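Local coordinates for protein acetyl xylan esterase (Geobacillus stearothermophilus, PDB 5BN1) that removes acetyl groups from xylan and xylo-oligosaccharides, working as a serine esterase of the GDSL family in a doughnut-shaped homooctamer, at residues A[14-19]-A[193-198]; A[137-142]-A[187-192]; A[170-175]-A[201-206]. The protein carries 1 engineered substitution. All blocks are in the same frame, centred on the assembly; numbering follows the deposited sequence.

Interaction 1: residues A[14-19]-A[193-198]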
# COMPACT_ATOMS: atom_id res chain seq x y z
N ASP A 14 -14.43 4.08 25.32
CA ASP A 14 -14.40 4.60 23.93
C ASP A 14 -12.95 4.70 23.39
O ASP A 14 -12.11 4.00 23.85
CB ASP A 14 -15.20 5.88 23.92
CG ASP A 14 -14.69 6.89 24.85
OD1 ASP A 14 -13.47 6.92 25.14
OD2 ASP A 14 -15.48 7.66 25.42
N SER A 15 -12.76 5.64 22.46
CA SER A 15 -11.40 5.76 21.91
C SER A 15 -10.33 6.07 22.91
O SER A 15 -9.18 5.66 22.76
CB SER A 15 -11.29 6.86 20.84
OG SER A 15 -11.74 8.11 21.40
N ILE A 16 -10.64 6.74 23.99
CA ILE A 16 -9.65 7.14 25.02
C ILE A 16 -9.09 5.87 25.61
O ILE A 16 -7.93 5.82 26.01
CB ILE A 16 -10.24 8.14 26.05
CG1 ILE A 16 -10.86 9.34 25.35
CG2 ILE A 16 -9.13 8.55 27.04
CD1 ILE A 16 -9.99 10.10 24.41
N THR A 17 -9.96 4.88 25.80
CA THR A 17 -9.63 3.58 26.31
C THR A 17 -8.95 2.73 25.22
O THR A 17 -7.87 2.15 25.46
CB THR A 17 -10.84 2.89 27.01
OG1 THR A 17 -11.24 3.76 28.04
CG2 THR A 17 -10.44 1.52 27.57
N ASP A 18 -9.60 2.61 24.07
CA ASP A 18 -9.17 1.82 22.89
C ASP A 18 -7.69 2.06 22.53
O ASP A 18 -6.82 1.19 22.71
CB ASP A 18 -10.15 2.16 21.78
CG ASP A 18 -9.92 1.38 20.49
OD1 ASP A 18 -8.85 0.80 20.33
OD2 ASP A 18 -10.82 1.36 19.63
N CYS A 19 -7.44 3.32 22.10
CA CYS A 19 -6.09 3.76 21.72
C CYS A 19 -5.46 2.73 20.75
O CYS A 19 -4.26 2.48 20.90
CB CYS A 19 -5.22 4.02 22.83
SG CYS A 19 -5.73 5.49 23.72
N VAL A 193 -10.61 16.41 23.36
CA VAL A 193 -10.97 15.08 23.75
C VAL A 193 -9.79 14.14 23.73
O VAL A 193 -9.51 13.46 24.71
CB VAL A 193 -12.11 14.56 22.92
CG1 VAL A 193 -12.35 13.08 23.17
CG2 VAL A 193 -13.36 15.41 23.23
N HIS A 194 -9.11 14.01 22.57
CA HIS A 194 -8.09 13.04 22.33
C HIS A 194 -6.73 13.65 22.66
O HIS A 194 -6.25 14.50 21.89
CB HIS A 194 -8.08 12.64 20.88
CG HIS A 194 -9.35 11.95 20.47
ND1 HIS A 194 -10.33 12.57 19.80
CD2 HIS A 194 -9.79 10.69 20.75
CE1 HIS A 194 -11.30 11.71 19.53
NE2 HIS A 194 -11.03 10.59 20.17
N PRO A 195 -6.13 13.28 23.77
CA PRO A 195 -4.96 13.97 24.21
C PRO A 195 -3.61 13.36 23.77
O PRO A 195 -3.57 12.26 23.26
CB PRO A 195 -5.06 13.98 25.73
CG PRO A 195 -5.63 12.72 25.97
CD PRO A 195 -6.58 12.34 24.82
N SER A 196 -2.62 14.20 23.97
CA SER A 196 -1.23 13.79 23.80
C SER A 196 -0.86 12.70 24.82
O SER A 196 -1.62 12.34 25.79
CB SER A 196 -0.25 14.90 24.13
OG SER A 196 -0.41 15.45 25.39
N VAL A 197 0.38 12.23 24.75
CA VAL A 197 0.92 11.34 25.77
C VAL A 197 0.72 11.95 27.14
O VAL A 197 0.46 11.27 28.15
CB VAL A 197 2.44 11.08 25.54
CG1 VAL A 197 3.11 10.40 26.75
CG2 VAL A 197 2.64 10.36 24.22
N ALA A 198 0.95 13.24 27.33
CA ALA A 198 0.79 13.90 28.60
C ALA A 198 -0.64 13.74 29.13
O ALA A 198 -0.79 13.48 30.34
CB ALA A 198 1.11 15.38 28.51

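Interaction 2: residues A[137-142]-A[187-192]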
# COMPACT_ATOMS: atom_id res chain seq x y z
N PHE A 137 -14.66 13.24 30.52
CA PHE A 137 -14.02 14.50 30.71
C PHE A 137 -14.08 15.30 29.38
O PHE A 137 -14.35 14.72 28.33
CB PHE A 137 -12.49 14.31 31.09
CG PHE A 137 -11.65 13.60 30.08
CD1 PHE A 137 -11.15 14.34 29.03
CD2 PHE A 137 -11.43 12.24 30.13
CE1 PHE A 137 -10.44 13.67 28.02
CE2 PHE A 137 -10.75 11.58 29.16
CZ PHE A 137 -10.28 12.28 28.08
N TYR A 138 -13.77 16.57 29.54
CA TYR A 138 -13.67 17.48 28.38
C TYR A 138 -12.57 18.41 28.71
O TYR A 138 -12.56 19.04 29.79
CB TYR A 138 -14.96 18.17 28.07
CG TYR A 138 -15.02 18.93 26.76
CD1 TYR A 138 -14.72 18.29 25.58
CD2 TYR A 138 -15.49 20.22 26.71
CE1 TYR A 138 -14.83 18.92 24.38
CE2 TYR A 138 -15.58 20.87 25.47
CZ TYR A 138 -15.29 20.20 24.33
OH TYR A 138 -15.46 20.89 23.13
N ILE A 139 -11.56 18.50 27.80
CA ILE A 139 -10.38 19.25 28.17
C ILE A 139 -10.61 20.71 27.82
O ILE A 139 -10.31 21.24 26.74
CB ILE A 139 -9.13 18.65 27.45
CG1 ILE A 139 -8.99 17.20 27.78
CG2 ILE A 139 -7.86 19.48 27.83
CD1 ILE A 139 -7.90 16.44 27.01
N GLU A 140 -11.24 21.43 28.77
CA GLU A 140 -11.76 22.78 28.57
C GLU A 140 -11.91 23.36 29.98
O GLU A 140 -12.61 22.72 30.79
CB GLU A 140 -13.18 22.72 27.86
CG GLU A 140 -13.87 24.04 27.87
CD GLU A 140 -13.04 25.16 27.31
OE1 GLU A 140 -12.60 25.07 26.11
OE2 GLU A 140 -12.74 26.16 28.05
N GLY A 141 -11.20 24.42 30.33
CA GLY A 141 -11.23 24.96 31.69
C GLY A 141 -12.39 25.87 31.97
O GLY A 141 -12.65 26.14 33.17
N ASN A 142 -13.10 26.31 30.97
CA ASN A 142 -14.30 27.19 31.19
C ASN A 142 -15.50 26.35 31.51
O ASN A 142 -16.08 25.70 30.65
CB ASN A 142 -14.55 28.13 30.04
CG ASN A 142 -15.78 29.01 30.24
OD1 ASN A 142 -16.29 29.09 31.36
ND2 ASN A 142 -16.29 29.57 29.18
N ALA A 187 -2.85 22.65 24.00
CA ALA A 187 -1.55 22.07 24.40
C ALA A 187 -1.63 20.60 24.78
O ALA A 187 -0.61 19.88 24.70
CB ALA A 187 -0.90 22.91 25.47
N LEU A 188 -2.82 20.14 25.18
CA LEU A 188 -3.08 18.77 25.50
C LEU A 188 -3.89 18.04 24.42
O LEU A 188 -3.72 16.82 24.21
CB LEU A 188 -3.87 18.68 26.82
CG LEU A 188 -3.09 19.13 28.08
CD1 LEU A 188 -4.12 19.28 29.21
CD2 LEU A 188 -2.06 18.08 28.39
N ALA A 189 -4.83 18.72 23.76
CA ALA A 189 -5.72 18.11 22.81
C ALA A 189 -6.36 19.16 21.92
O ALA A 189 -7.16 20.01 22.33
CB ALA A 189 -6.86 17.31 23.50
N TRP A 190 -5.97 19.15 20.64
CA TRP A 190 -6.58 20.05 19.70
C TRP A 190 -8.13 19.97 19.72
O TRP A 190 -8.74 21.03 19.62
CB TRP A 190 -6.12 19.83 18.28
CG TRP A 190 -4.82 20.48 17.88
CD1 TRP A 190 -3.94 21.14 18.65
CD2 TRP A 190 -4.31 20.49 16.52
NE1 TRP A 190 -2.88 21.59 17.83
CE2 TRP A 190 -3.11 21.22 16.56
CE3 TRP A 190 -4.78 20.00 15.33
CZ2 TRP A 190 -2.36 21.44 15.39
CZ3 TRP A 190 -3.97 20.19 14.12
CH2 TRP A 190 -2.85 20.95 14.21
N ASP A 191 -8.67 18.77 19.83
CA ASP A 191 -10.15 18.67 19.75
C ASP A 191 -10.74 18.61 21.18
O ASP A 191 -11.96 18.41 21.25
CB ASP A 191 -10.51 17.42 18.94
CG ASP A 191 -10.12 16.14 19.53
OD1 ASP A 191 -9.69 16.04 20.72
OD2 ASP A 191 -10.21 15.09 18.79
N ARG A 192 -9.97 18.84 22.21
CA ARG A 192 -10.44 18.82 23.58
C ARG A 192 -10.85 17.48 24.07
O ARG A 192 -11.42 17.47 25.20
CB ARG A 192 -11.43 19.98 23.90
CG ARG A 192 -10.84 21.37 23.69
CD ARG A 192 -11.82 22.48 23.96
NE ARG A 192 -12.70 22.69 22.78
CZ ARG A 192 -13.82 23.43 22.79
NH1 ARG A 192 -14.10 24.09 23.88
NH2 ARG A 192 -14.59 23.58 21.74
O HOH W 1 -14.64 19.51 20.63

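Interaction 3: residues A[170-175]-A[201-206]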
# COMPACT_ATOMS: atom_id res chain seq x y z
N VAL A 170 -12.84 7.55 39.76
CA VAL A 170 -11.83 8.45 39.33
C VAL A 170 -12.46 9.66 38.66
O VAL A 170 -13.12 9.50 37.61
CB VAL A 170 -10.92 7.71 38.29
CG1 VAL A 170 -9.76 8.66 37.87
CG2 VAL A 170 -10.42 6.40 38.82
N ASP A 171 -12.18 10.82 39.18
CA ASP A 171 -12.63 12.08 38.66
C ASP A 171 -11.55 12.57 37.63
O ASP A 171 -10.63 13.28 37.99
CB ASP A 171 -12.90 13.11 39.71
CG ASP A 171 -13.54 14.31 39.20
OD1 ASP A 171 -13.61 14.58 37.91
OD2 ASP A 171 -14.16 15.14 39.98
N THR A 172 -11.78 12.18 36.38
CA THR A 172 -10.76 12.54 35.32
C THR A 172 -10.87 13.97 35.03
O THR A 172 -9.94 14.61 34.59
CB THR A 172 -10.97 11.66 34.09
OG1 THR A 172 -12.29 11.91 33.59
CG2 THR A 172 -10.77 10.22 34.37
N GLN A 173 -12.05 14.60 35.13
CA GLN A 173 -12.16 16.02 34.92
C GLN A 173 -11.34 16.80 35.89
O GLN A 173 -10.69 17.71 35.50
CB GLN A 173 -13.64 16.53 34.99
CG GLN A 173 -13.79 17.93 34.52
CD GLN A 173 -13.47 18.12 33.06
OE1 GLN A 173 -12.61 19.04 32.70
NE2 GLN A 173 -14.06 17.39 32.26
N ALA A 174 -11.42 16.47 37.18
CA ALA A 174 -10.64 17.19 38.15
C ALA A 174 -9.14 17.03 37.86
O ALA A 174 -8.44 18.04 38.06
CB ALA A 174 -10.89 16.60 39.53
N ALA A 175 -8.76 15.89 37.33
CA ALA A 175 -7.31 15.64 37.01
C ALA A 175 -6.90 16.61 35.89
O ALA A 175 -5.86 17.29 35.97
CB ALA A 175 -7.10 14.23 36.65
N MET A 201 -1.02 10.36 30.38
CA MET A 201 -0.34 10.27 31.65
C MET A 201 -1.19 10.82 32.76
O MET A 201 -1.21 10.28 33.86
CB MET A 201 1.03 10.98 31.68
CG MET A 201 2.02 10.17 30.90
SD MET A 201 2.50 8.58 31.72
CE MET A 201 3.67 8.26 30.37
N ILE A 202 -1.84 11.94 32.53
CA ILE A 202 -2.83 12.53 33.52
C ILE A 202 -3.84 11.46 33.89
O ILE A 202 -4.14 11.25 35.09
CB ILE A 202 -3.44 13.81 32.96
CG1 ILE A 202 -2.44 14.94 32.89
CG2 ILE A 202 -4.68 14.22 33.81
CD1 ILE A 202 -2.90 16.09 31.99
N LEU A 203 -4.42 10.84 32.90
CA LEU A 203 -5.40 9.76 33.10
C LEU A 203 -4.82 8.62 33.86
O LEU A 203 -5.41 8.11 34.81
CB LEU A 203 -6.03 9.29 31.83
CG LEU A 203 -6.90 10.29 31.05
CD1 LEU A 203 -7.19 9.81 29.65
CD2 LEU A 203 -8.23 10.41 31.82
N ALA A 204 -3.63 8.12 33.44
CA ALA A 204 -3.05 6.95 34.14
C ALA A 204 -2.77 7.33 35.59
O ALA A 204 -2.97 6.49 36.52
CB ALA A 204 -1.78 6.55 33.45
N ARG A 205 -2.24 8.51 35.86
CA ARG A 205 -1.92 8.93 37.19
C ARG A 205 -3.21 8.99 38.06
O ARG A 205 -3.19 8.51 39.19
CB ARG A 205 -1.29 10.31 37.12
CG ARG A 205 -0.98 10.87 38.46
CD ARG A 205 -0.40 12.27 38.39
NE ARG A 205 0.06 12.74 39.70
CZ ARG A 205 -0.01 13.99 40.10
NH1 ARG A 205 -0.42 14.93 39.32
NH2 ARG A 205 0.43 14.32 41.34
N ALA A 206 -4.29 9.47 37.46
CA ALA A 206 -5.58 9.49 38.25
C ALA A 206 -6.08 8.13 38.51
O ALA A 206 -6.58 7.86 39.69
CB ALA A 206 -6.57 10.35 37.51

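Interaction 1: residues A[14-19]-A[193-198]
Ser15 and His194 meet here as two members of the Ser-His-Asp catalytic triad inferred for this esterase. Ser15 OG lies 2.9 Å from His194 NE2, at the edge of the imidazole and near its plane, in a hydrogen bond whose donor may be either atom. Ser15 OG sits between its own backbone N and carbonyl carbon (chi1 56°), which turns the hydroxyl from the start of helix 15-18 toward the histidine. The other nitrogen, His194 ND1, is hydrogen-bonded to the carboxylate of Asp191, so the ring is held at both nitrogens and its rotation is fixed. As in other SGNH hydrolases, the nucleophile follows the first strand of the parallel sheet, here 8-13, while aspartate and histidine come from the loop leading to the last helix, 197-211. Asp14, with an acceptor suited to a helix start, caps the nucleophile's helix: its OD1 takes the N-H of Ile16 at 3.1 Å. Ile16 fills the space beside the triad, its CD1 lying 3.7 Å from His194 CD2 and 4.0 Å from Val193 CG1. That same Val193 CG1 sits 3.9 Å above the imidazole plane, over the ring centre, so a branched aliphatic residue backs one face of His194 without competing for its nitrogens.

Interaction 2: residues A[137-142]-A[187-192]
Arg192 meets three consecutive residues of the other segment, Tyr138, Ile139 and Glu140. Its carbonyl O accepts the N-H of Ile139 at 2.8 Å in a nearly straight bond (167°), tying the two loops backbone to backbone. The side chain runs beside Glu140 and bends at chi3 (-81°), bringing NH1 to Glu140 OE1 at 2.9 Å. This salt bridge is a bent bond (144°), met on the anti side of the carboxylate but tilted out of its plane, which stands almost perpendicular to the guanidinium. Tyr138 comes from another direction: its OH lies 3.0 Å above the guanidinium plane, over its centre, too poorly angled to accept from the nitrogens. The aliphatic stem of Arg192 packs on Ile139 O, which is buried without a polar partner. Were Arg192 replaced by an alanine, Glu140 OE1 would probably lose its positive mate and a gap would open under the Tyr138 hydroxyl.

Further out, Ile139 CD1 touches Ala189 CB at 3.8 Å and its CG2 meets Leu188 CD1 at 4.0 Å, branched and small apolar groups filling the buried side of the loops. Glu140 is steadied by its second oxygen, OE2, which accepts from Asn142 N through its anti lone pair at 2.9 Å. A water joins Tyr138 OH to Asp191 O, and Tyr138 OH also bonds Tyr184 of a neighbouring subunit. Close by, Arg192 NE faces Arg192 NE of that same subunit, so Glu140 is likely to offset some of the like charge. A type I beta turn runs from Ala189 to Arg192, closed by Arg192 N donating to Ala189 O. It carries Asp191, the inferred charge-relay aspartate, which hydrogen-bonds His194; the spacing Asp-x-x-His before the last helix is that of SGNH hydrolases.

Interaction 3: residues A[170-175]-A[201-206]
Ala206 and Ala175 bring two helices together through bare methyl groups, their CB atoms 4.0 Å apart. Ala206, on helix 197-211, also has Val170 beside it: Val170 CG1, anti to the backbone N (chi1 -177°), reaches Ala206 CB at 3.6 Å. Ala175, in the first turn of helix 172-180, receives a second neighbour in Ile202, whose CG2 comes to 3.7 Å from Ala175 CB. Residues without longer side chains suit these places, since the backbones run close: the CA atoms of Val170 and Ala206 are 6.4 Å apart, and those of Ala175 and Ile202 6.5 Å.

Val170 ends strand 168-170, an outer strand of the parallel sheet within this chain, and hydrogen-bonds through its backbone to Leu133 and Thr135, at the end of neighbouring strand 130-134. The contact therefore packs helices 172-180 and 197-211 against each other beside the edge strand of the central sheet, in the alpha/beta/alpha sandwich of SGNH hydrolases. Asp171 makes the switch from strand to helix: it is the N-cap of helix 172-180, and its OD1 takes the N-H of Ala174 at 3.0 Å, met from above the carboxylate plane.

Deeper in, Thr172 and Leu203 meet. Thr172 presents its methyl, CG2, to Leu203 CD2 at 3.6 Å, while its hydroxyl bonds the carbonyl of Thr135. A threonine thus serves both an apolar neighbour and a backbone acceptor. Leu203 also touches Phe137 and Tyr37, and Ile202 packs on Phe176 of helix 172-180 as well as on Ala47 of a neighbouring subunit, where the C-terminal helix takes part in the octamer.

Along the chain the segments run 14-19, 137-142, 170-175, 187-192, 193-198, 201-206, so interaction 2 nests inside the loop closed by interaction 1, while interaction 3 crosses both. Their centres lie 12 to 13 Å apart. Segments 187-192 and 193-198 follow one another directly, and Ser196 N probably donates to Leu188 O at 2.9 Å. Interactions 1 and 3 share helix 197-211 and touch where Ile16 CG2 meets Leu203 CD1; Phe137 links interaction 2 to Leu203 and Thr172. The loop bearing the inferred charge-relay pair is thus held to the nucleophile by interaction 1, to the loop after strand 130-134 by interaction 2, and continues into the helix packed by interaction 3.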